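Local atomic coordinates of outer membrane porin protein 32 (PDB entry 2FGQ), a protein that forms homotrimeric, anion-selective channels in the bacterial outer membrane and binds malate. Residues I9-V14 against L29-S35; I112-M116 against H272-L276; V249-G253 against Y278-L282. All blocks are in the same frame, centred on the assembly; numbering follows the deposited sequence.

Contact 1: I9-V14 against L29-S35; sequences IVDTNV and LGTSGAS. With CA (calcium ion), chain C.
Asp11 and Asn13 of segment 9-14 carry most of the polar contact with 29-35, first through the backbone. The strands run antiparallel: Asn13 and Gly30 form a hydrogen-bonded pair, Asn13 N to Gly30 O 2.9 Å and Gly30 N to Asn13 O 2.9 Å, flanked by the non-hydrogen-bonded pairs Thr12-Thr31 and Val14-Leu29. A CB on Gly30 would run into Asn13 OD1, which lies over its backbone. Beyond Thr31 the regular pairing stops, yet Ser32 N still bonds Asp11 O at 2.9 Å.

Side-chain to backbone bonds take over there. A chi1 of 176° swings the carboxylate of Asp11 away from its own N and out to the turn 33-35. Gly33 N meets OD1 of Asp11 at 3.1 Å from well above the carboxylate plane (52° out of it). OD2 of Asp11 takes two donors from one face of that plane, Ala34 N at 2.9 Å on the syn side and Ser35 N at 3.0 Å on the anti side; the Ser35 bond is nearly straight at 168°. Tyr289 OH is bonded to both Asp11 OD1 and Asn13 ND2.

Apolar packing is thinner. Val14 CG2 meets Leu29 CD1 at 4.0 Å, the two side chains crossing at about a right angle, while Thr12 CG2 meets Leu29 CD2 at an oblique crossing.

Metal binding occurs at the Leu29 end of the pairing: Leu29 O holds the calcium ion at 2.4 Å, together with a water, Asp64, Gly309, and Glu158 and Asn136 of a second subunit.

Three backbone N-H groups and a phenol thus satisfy one buried carboxylate, a setting likely to keep Asp11 ionised and to fix the path of the turn, whereas at Leu29 a strand carbonyl contributes to a calcium site bridging two subunits.

Contact 2: I112-M116 against H272-L276; sequences IGPFM and HQITL
Gln273 and Thr275, which both point inward from strand 269-281, receive the turn at Ile112 and Gly113. The close part is polar. Gln273 leaves the strand fully extended, CG anti to the backbone N (chi1 -167°) and chi2 at 180°, which carries its amide out to the turn. There NE2 of Gln273 lies 2.9 Å from Ile112 O, a weak bond because it is strongly bent (124° at the hydrogen). The same NE2 also donates within the strand to Thr275 OG1 at 3.0 Å, the hydroxyl standing tilted from the amide plane, and this second partner limits how the amide can turn. Thr275 OG1 in turn lies 3.3 Å from Gly113 O, at most a weak bond and not a settled one.

Toward Met116 the packing slackens. Its SD approaches Gln273 OE1 no nearer than 4.0 Å, the two side chains crossing at about a right angle. Phe115 turns away toward strand 235-249, and Met116 is held instead through its backbone N by Tyr262 OH. On the far side of the strand, Ile274 and Leu276 point to the barrel surface.

A long loop folded inward and resting on the inner barrel wall is the hallmark of the constriction loop of trimeric porins; the same loop supplies Thr102 and Ala109 to the malate pocket.

Contact 3: V249-G253 against Y278-L282; sequences VGGVG and YVHNL
Val252 and Asn281 join the turn 249-253 to the end of strand 278-281 by one nearly straight backbone bond, Asn281 N to Val252 O at 2.8 Å and 172°. Next to it, Gly253 and His280 form an antiparallel non-hydrogen-bonded pair, with Gly253 CA 3.2 Å from Val279 O in a CA-H...O contact. The turn is closed by the reciprocal bonds between Val249 and Gly253, and its Gly251 has backbone angles that a side chain would tolerate poorly.

The end of the Tyr278 side chain comes up to the turn, its OH 3.5 Å from Gly253 CA, where a CB would collide with it. Val249 CB lies at the ring edge, near its plane, and Val249 CG1 is 3.6 Å from Tyr278 OH. Val252 places CG1 against the imidazole of His280, while its CG2 lies 3.4 Å from Asn281 CB, the two side chains sliding past each other in opposite directions. Replacing Val252 by an alanine would remove both methyls and would probably open a gap beside His280 and Asn281, while the backbone bond could remain.

The contact lies at one end of the barrel wall: the short turn links strands 235-249 and 253-264, the latter paired with 269-281, whose other edge bonds to strand 286-297.

In the fold
Contacts 1 and 2 are buried, whereas contact 3 is only partly so, at a barrel end. All three reach the same closed sheet, but in different ways: contact 1 pairs the first two strands, contact 2 rests an inward loop on the wall, and contact 3 sets a tight turn against a strand end. Strand 269-281 serves both 2 and 3, with centres about 20 Å apart; contact 1 has its centre about 17 Å from each. The chemistry follows position. A carboxylate gathering backbone N-H groups and a calcium ion distinguish contact 1, a weak, bent amide bond to a loop carbonyl contact 2, and one straight backbone bond with valine and tyrosine packing contact 3.

Contact 1: I9-V14 against L29-S35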
loop_
_atom_site.group_PDB
_atom_site.type_symbol
_atom_site.label_atom_id
_atom_site.label_comp_id
_atom_site.label_asym_id
_atom_site.label_seq_id
_atom_site.Cartn_x
_atom_site.Cartn_y
_atom_site.Cartn_z
ATOM N N ILE A 9 -9.246 -3.152 12.898
ATOM C CA ILE A 9 -8.828 -3.848 14.107
ATOM C C ILE A 9 -7.317 -3.844 14.153
ATOM O O ILE A 9 -6.667 -4.219 13.199
ATOM C CB ILE A 9 -9.324 -5.339 14.185
ATOM C CG1 ILE A 9 -10.833 -5.443 14.005
ATOM C CG2 ILE A 9 -8.865 -5.967 15.484
ATOM C CD1 ILE A 9 -11.375 -6.856 14.026
ATOM N N VAL A 10 -6.759 -3.461 15.298
ATOM C CA VAL A 10 -5.344 -3.708 15.557
ATOM C C VAL A 10 -5.274 -4.718 16.720
ATOM O O VAL A 10 -5.702 -4.426 17.840
ATOM C CB VAL A 10 -4.527 -2.446 15.878
ATOM C CG1 VAL A 10 -3.081 -2.824 16.020
ATOM C CG2 VAL A 10 -4.693 -1.413 14.801
ATOM N N ASP A 11 -4.753 -5.883 16.412
ATOM C CA ASP A 11 -4.609 -6.989 17.360
ATOM C C ASP A 11 -3.126 -7.357 17.324
ATOM O O ASP A 11 -2.605 -7.816 16.296
ATOM C CB ASP A 11 -5.506 -8.153 16.946
ATOM C CG ASP A 11 -5.345 -9.366 17.809
ATOM O OD1 ASP A 11 -4.197 -9.666 18.245
ATOM O OD2 ASP A 11 -6.333 -10.101 18.042
ATOM N N THR A 12 -2.442 -7.078 18.437
ATOM C CA THR A 12 -1.006 -7.299 18.562
ATOM C C THR A 12 -0.743 -8.013 19.871
ATOM O O THR A 12 -1.416 -7.765 20.874
ATOM C CB THR A 12 -0.268 -5.955 18.438
ATOM O OG1 THR A 12 -0.550 -5.413 17.155
ATOM C CG2 THR A 12 1.236 -6.095 18.458
ATOM N N ASN A 13 0.239 -8.905 19.832
ATOM C CA ASN A 13 0.479 -9.811 20.955
ATOM C C ASN A 13 1.969 -10.037 21.193
ATOM O O ASN A 13 2.816 -9.720 20.377
ATOM C CB ASN A 13 -0.252 -11.179 20.772
ATOM C CG ASN A 13 0.078 -11.848 19.429
ATOM O OD1 ASN A 13 1.260 -12.112 19.129
ATOM N ND2 ASN A 13 -0.956 -12.147 18.621
ATOM N N VAL A 14 2.264 -10.621 22.341
ATOM C CA VAL A 14 3.501 -11.342 22.543
ATOM C C VAL A 14 3.183 -12.832 22.378
ATOM O O VAL A 14 2.132 -13.301 22.787
ATOM C CB VAL A 14 4.137 -11.022 23.917
ATOM C CG1 VAL A 14 5.310 -11.892 24.174
ATOM C CG2 VAL A 14 4.556 -9.560 23.970
ATOM N N LEU A 29 7.015 -10.401 19.125
ATOM C CA LEU A 29 5.818 -9.582 19.032
ATOM C C LEU A 29 5.124 -10.050 17.756
ATOM O O LEU A 29 5.710 -9.968 16.692
ATOM C CB LEU A 29 6.148 -8.086 18.973
ATOM C CG LEU A 29 4.920 -7.195 19.240
ATOM C CD1 LEU A 29 4.651 -7.147 20.739
ATOM C CD2 LEU A 29 5.084 -5.833 18.648
ATOM N N GLY A 30 3.915 -10.530 17.863
ATOM C CA GLY A 30 3.136 -10.976 16.735
ATOM C C GLY A 30 1.800 -10.275 16.653
ATOM O O GLY A 30 1.548 -9.266 17.289
ATOM N N THR A 31 0.933 -10.796 15.789
ATOM C CA THR A 31 -0.341 -10.157 15.507
ATOM C C THR A 31 -1.483 -11.124 15.422
ATOM O O THR A 31 -1.291 -12.343 15.228
ATOM C CB THR A 31 -0.266 -9.343 14.182
ATOM O OG1 THR A 31 -0.025 -10.227 13.059
ATOM C CG2 THR A 31 0.836 -8.279 14.227
ATOM N N SER A 32 -2.694 -10.573 15.551
ATOM C CA SER A 32 -3.882 -11.247 15.072
ATOM C C SER A 32 -4.140 -12.570 15.800
ATOM O O SER A 32 -4.463 -13.595 15.189
ATOM C CB SER A 32 -3.780 -11.386 13.553
ATOM O OG SER A 32 -3.793 -10.115 12.935
ATOM N N GLY A 33 -4.068 -12.525 17.131
ATOM C CA GLY A 33 -4.297 -13.704 17.952
ATOM C C GLY A 33 -5.749 -13.990 18.251
ATOM O O GLY A 33 -6.101 -15.149 18.444
ATOM N N ALA A 34 -6.573 -12.948 18.346
ATOM C CA ALA A 34 -8.011 -13.061 18.655
ATOM C C ALA A 34 -8.881 -12.731 17.423
ATOM O O ALA A 34 -9.859 -13.404 17.149
ATOM C CB ALA A 34 -8.382 -12.182 19.831
ATOM N N SER A 35 -8.524 -11.699 16.671
ATOM C CA SER A 35 -9.150 -11.389 15.371
ATOM C C SER A 35 -8.074 -10.940 14.430
ATOM O O SER A 35 -7.100 -10.320 14.855
ATOM C CB SER A 35 -10.167 -10.269 15.507
ATOM O OG SER A 35 -11.236 -10.602 16.370
HETATM CA CA CA C . 7.217 -10.067 14.849
HETATM O O HOH W 1 8.006 -9.894 12.522
#

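Contact 2: I112-M116 against H272-L276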
loop_
_atom_site.group_PDB
_atom_site.type_symbol
_atom_site.label_atom_id
_atom_site.label_comp_id
_atom_site.label_asym_id
_atom_site.label_seq_id
_atom_site.Cartn_x
_atom_site.Cartn_y
_atom_site.Cartn_z
ATOM N N ILE A 112 -2.911 -18.945 17.278
ATOM C CA ILE A 112 -2.427 -20.376 17.395
ATOM C C ILE A 112 -3.570 -21.423 17.568
ATOM O O ILE A 112 -3.438 -22.652 17.403
ATOM C CB ILE A 112 -1.421 -20.517 18.584
ATOM C CG1 ILE A 112 -2.025 -20.041 19.908
ATOM C CG2 ILE A 112 -0.146 -19.820 18.298
ATOM C CD1 ILE A 112 -1.171 -20.441 21.094
ATOM N N GLY A 113 -4.702 -21.004 18.008
ATOM C CA GLY A 113 -5.733 -21.967 18.331
ATOM C C GLY A 113 -6.574 -22.575 17.236
ATOM O O GLY A 113 -7.312 -23.477 17.557
ATOM N N PRO A 114 -6.582 -22.082 15.996
ATOM C CA PRO A 114 -7.752 -22.314 15.170
ATOM C C PRO A 114 -7.679 -23.647 14.453
ATOM O O PRO A 114 -6.656 -24.315 14.385
ATOM C CB PRO A 114 -7.712 -21.169 14.167
ATOM C CG PRO A 114 -6.304 -21.010 13.904
ATOM C CD PRO A 114 -5.580 -21.293 15.261
ATOM N N PHE A 115 -8.810 -23.994 13.910
ATOM C CA PHE A 115 -8.914 -25.134 12.997
ATOM C C PHE A 115 -8.006 -24.908 11.805
ATOM O O PHE A 115 -8.009 -23.805 11.211
ATOM C CB PHE A 115 -10.345 -25.208 12.523
ATOM C CG PHE A 115 -10.647 -26.367 11.624
ATOM C CD1 PHE A 115 -10.463 -27.665 12.073
ATOM C CD2 PHE A 115 -11.115 -26.154 10.371
ATOM C CE1 PHE A 115 -10.796 -28.761 11.235
ATOM C CE2 PHE A 115 -11.450 -27.228 9.531
ATOM C CZ PHE A 115 -11.268 -28.522 9.975
ATOM N N MET A 116 -7.242 -25.932 11.437
ATOM C CA MET A 116 -6.255 -25.811 10.335
ATOM C C MET A 116 -6.721 -26.463 9.038
ATOM O O MET A 116 -5.923 -26.638 8.132
ATOM C CB MET A 116 -4.934 -26.502 10.726
ATOM C CG MET A 116 -4.271 -25.981 11.919
ATOM S SD MET A 116 -2.730 -27.017 12.256
ATOM C CE MET A 116 -1.999 -27.137 10.744
ATOM N N HIS A 272 -2.769 -34.058 16.572
ATOM C CA HIS A 272 -3.851 -33.705 17.465
ATOM C C HIS A 272 -3.521 -32.342 18.071
ATOM O O HIS A 272 -2.370 -32.031 18.375
ATOM C CB HIS A 272 -3.949 -34.714 18.656
ATOM C CG HIS A 272 -4.097 -36.155 18.272
ATOM N ND1 HIS A 272 -5.307 -36.808 18.331
ATOM C CD2 HIS A 272 -3.187 -37.076 17.863
ATOM C CE1 HIS A 272 -5.145 -38.066 17.943
ATOM N NE2 HIS A 272 -3.870 -38.251 17.644
ATOM N N GLN A 273 -4.537 -31.553 18.332
ATOM C CA GLN A 273 -4.333 -30.211 18.870
ATOM C C GLN A 273 -5.364 -29.902 19.923
ATOM O O GLN A 273 -6.513 -30.241 19.780
ATOM C CB GLN A 273 -4.464 -29.154 17.773
ATOM C CG GLN A 273 -3.938 -27.799 18.235
ATOM C CD GLN A 273 -4.050 -26.726 17.206
ATOM O OE1 GLN A 273 -4.031 -27.017 15.996
ATOM N NE2 GLN A 273 -4.174 -25.449 17.672
ATOM N N ILE A 274 -4.934 -29.245 20.986
ATOM C CA ILE A 274 -5.828 -28.712 22.003
ATOM C C ILE A 274 -5.450 -27.245 22.224
ATOM O O ILE A 274 -4.276 -26.921 22.383
ATOM C CB ILE A 274 -5.714 -29.483 23.339
ATOM C CG1 ILE A 274 -5.943 -30.963 23.164
ATOM C CG2 ILE A 274 -6.741 -28.944 24.340
ATOM C CD1 ILE A 274 -5.446 -31.775 24.414
ATOM N N THR A 275 -6.460 -26.383 22.246
ATOM C CA THR A 275 -6.279 -24.978 22.507
ATOM C C THR A 275 -7.270 -24.484 23.537
ATOM O O THR A 275 -8.470 -24.742 23.418
ATOM C CB THR A 275 -6.520 -24.202 21.224
ATOM O OG1 THR A 275 -5.750 -24.789 20.174
ATOM C CG2 THR A 275 -6.022 -22.747 21.355
ATOM N N LEU A 276 -6.738 -23.775 24.533
ATOM C CA LEU A 276 -7.509 -23.066 25.526
ATOM C C LEU A 276 -7.340 -21.564 25.309
ATOM O O LEU A 276 -6.227 -21.078 25.142
ATOM C CB LEU A 276 -7.015 -23.428 26.925
ATOM C CG LEU A 276 -7.739 -22.734 28.048
ATOM C CD1 LEU A 276 -9.165 -23.266 28.256
ATOM C CD2 LEU A 276 -6.892 -22.916 29.338
#

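Contact 3: V249-G253 against Y278-L282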
loop_
_atom_site.group_PDB
_atom_site.type_symbol
_atom_site.label_atom_id
_atom_site.label_comp_id
_atom_site.label_asym_id
_atom_site.label_seq_id
_atom_site.Cartn_x
_atom_site.Cartn_y
_atom_site.Cartn_z
ATOM N N VAL A 249 -17.884 -16.029 31.015
ATOM C CA VAL A 249 -17.396 -16.070 32.380
ATOM C C VAL A 249 -17.551 -14.670 32.949
ATOM O O VAL A 249 -16.937 -13.726 32.488
ATOM C CB VAL A 249 -15.923 -16.488 32.458
ATOM C CG1 VAL A 249 -15.427 -16.460 33.903
ATOM C CG2 VAL A 249 -15.717 -17.856 31.868
ATOM N N GLY A 250 -18.446 -14.535 33.923
ATOM C CA GLY A 250 -18.593 -13.324 34.712
ATOM C C GLY A 250 -18.864 -11.989 34.061
ATOM O O GLY A 250 -18.293 -10.995 34.484
ATOM N N GLY A 251 -19.734 -11.888 33.075
ATOM C CA GLY A 251 -20.072 -10.533 32.610
ATOM C C GLY A 251 -19.178 -9.872 31.558
ATOM O O GLY A 251 -19.700 -9.191 30.670
ATOM N N VAL A 252 -17.857 -10.057 31.620
ATOM C CA VAL A 252 -16.972 -9.510 30.572
ATOM C C VAL A 252 -15.938 -10.516 29.993
ATOM O O VAL A 252 -15.150 -10.181 29.125
ATOM C CB VAL A 252 -16.270 -8.246 31.130
ATOM C CG1 VAL A 252 -15.092 -8.588 31.996
ATOM C CG2 VAL A 252 -15.897 -7.380 30.052
ATOM N N GLY A 253 -15.990 -11.762 30.439
ATOM C CA GLY A 253 -15.052 -12.783 30.016
ATOM C C GLY A 253 -15.665 -13.857 29.150
ATOM O O GLY A 253 -16.869 -14.034 29.109
ATOM N N TYR A 278 -8.876 -17.393 26.451
ATOM C CA TYR A 278 -9.658 -16.524 27.285
ATOM C C TYR A 278 -9.662 -15.147 26.637
ATOM O O TYR A 278 -8.635 -14.696 26.168
ATOM C CB TYR A 278 -9.045 -16.420 28.689
ATOM C CG TYR A 278 -10.012 -15.815 29.671
ATOM C CD1 TYR A 278 -11.046 -16.582 30.163
ATOM C CD2 TYR A 278 -9.925 -14.482 30.068
ATOM C CE1 TYR A 278 -11.964 -16.086 31.037
ATOM C CE2 TYR A 278 -10.882 -13.953 30.997
ATOM C CZ TYR A 278 -11.901 -14.789 31.442
ATOM O OH TYR A 278 -12.889 -14.368 32.336
ATOM N N VAL A 279 -10.819 -14.490 26.636
ATOM C CA VAL A 279 -10.961 -13.126 26.185
ATOM C C VAL A 279 -11.602 -12.327 27.305
ATOM O O VAL A 279 -12.630 -12.732 27.856
ATOM C CB VAL A 279 -11.842 -13.080 24.930
ATOM C CG1 VAL A 279 -12.049 -11.656 24.449
ATOM C CG2 VAL A 279 -11.226 -13.918 23.815
ATOM N N HIS A 280 -10.979 -11.210 27.659
ATOM C CA HIS A 280 -11.472 -10.348 28.715
ATOM C C HIS A 280 -11.789 -8.990 28.085
ATOM O O HIS A 280 -10.868 -8.259 27.694
ATOM C CB HIS A 280 -10.401 -10.197 29.766
ATOM C CG HIS A 280 -10.815 -9.379 30.941
ATOM N ND1 HIS A 280 -10.490 -8.052 31.081
ATOM C CD2 HIS A 280 -11.514 -9.711 32.045
ATOM C CE1 HIS A 280 -10.989 -7.592 32.212
ATOM N NE2 HIS A 280 -11.606 -8.582 32.824
ATOM N N ASN A 281 -13.061 -8.636 28.006
ATOM C CA ASN A 281 -13.439 -7.357 27.413
ATOM C C ASN A 281 -13.251 -6.177 28.370
ATOM O O ASN A 281 -13.751 -6.167 29.516
ATOM C CB ASN A 281 -14.866 -7.380 26.862
ATOM C CG ASN A 281 -15.087 -8.515 25.899
ATOM O OD1 ASN A 281 -15.949 -9.372 26.084
ATOM N ND2 ASN A 281 -14.382 -8.508 24.886
ATOM N N LEU A 282 -12.490 -5.202 27.932
ATOM C CA LEU A 282 -12.381 -3.935 28.667
ATOM C C LEU A 282 -13.469 -2.982 28.233
ATOM O O LEU A 282 -13.858 -2.081 28.990
ATOM C CB LEU A 282 -11.026 -3.298 28.437
ATOM C CG LEU A 282 -9.794 -4.104 28.841
ATOM C CD1 LEU A 282 -8.554 -3.335 28.431
ATOM C CD2 LEU A 282 -9.799 -4.363 30.340
#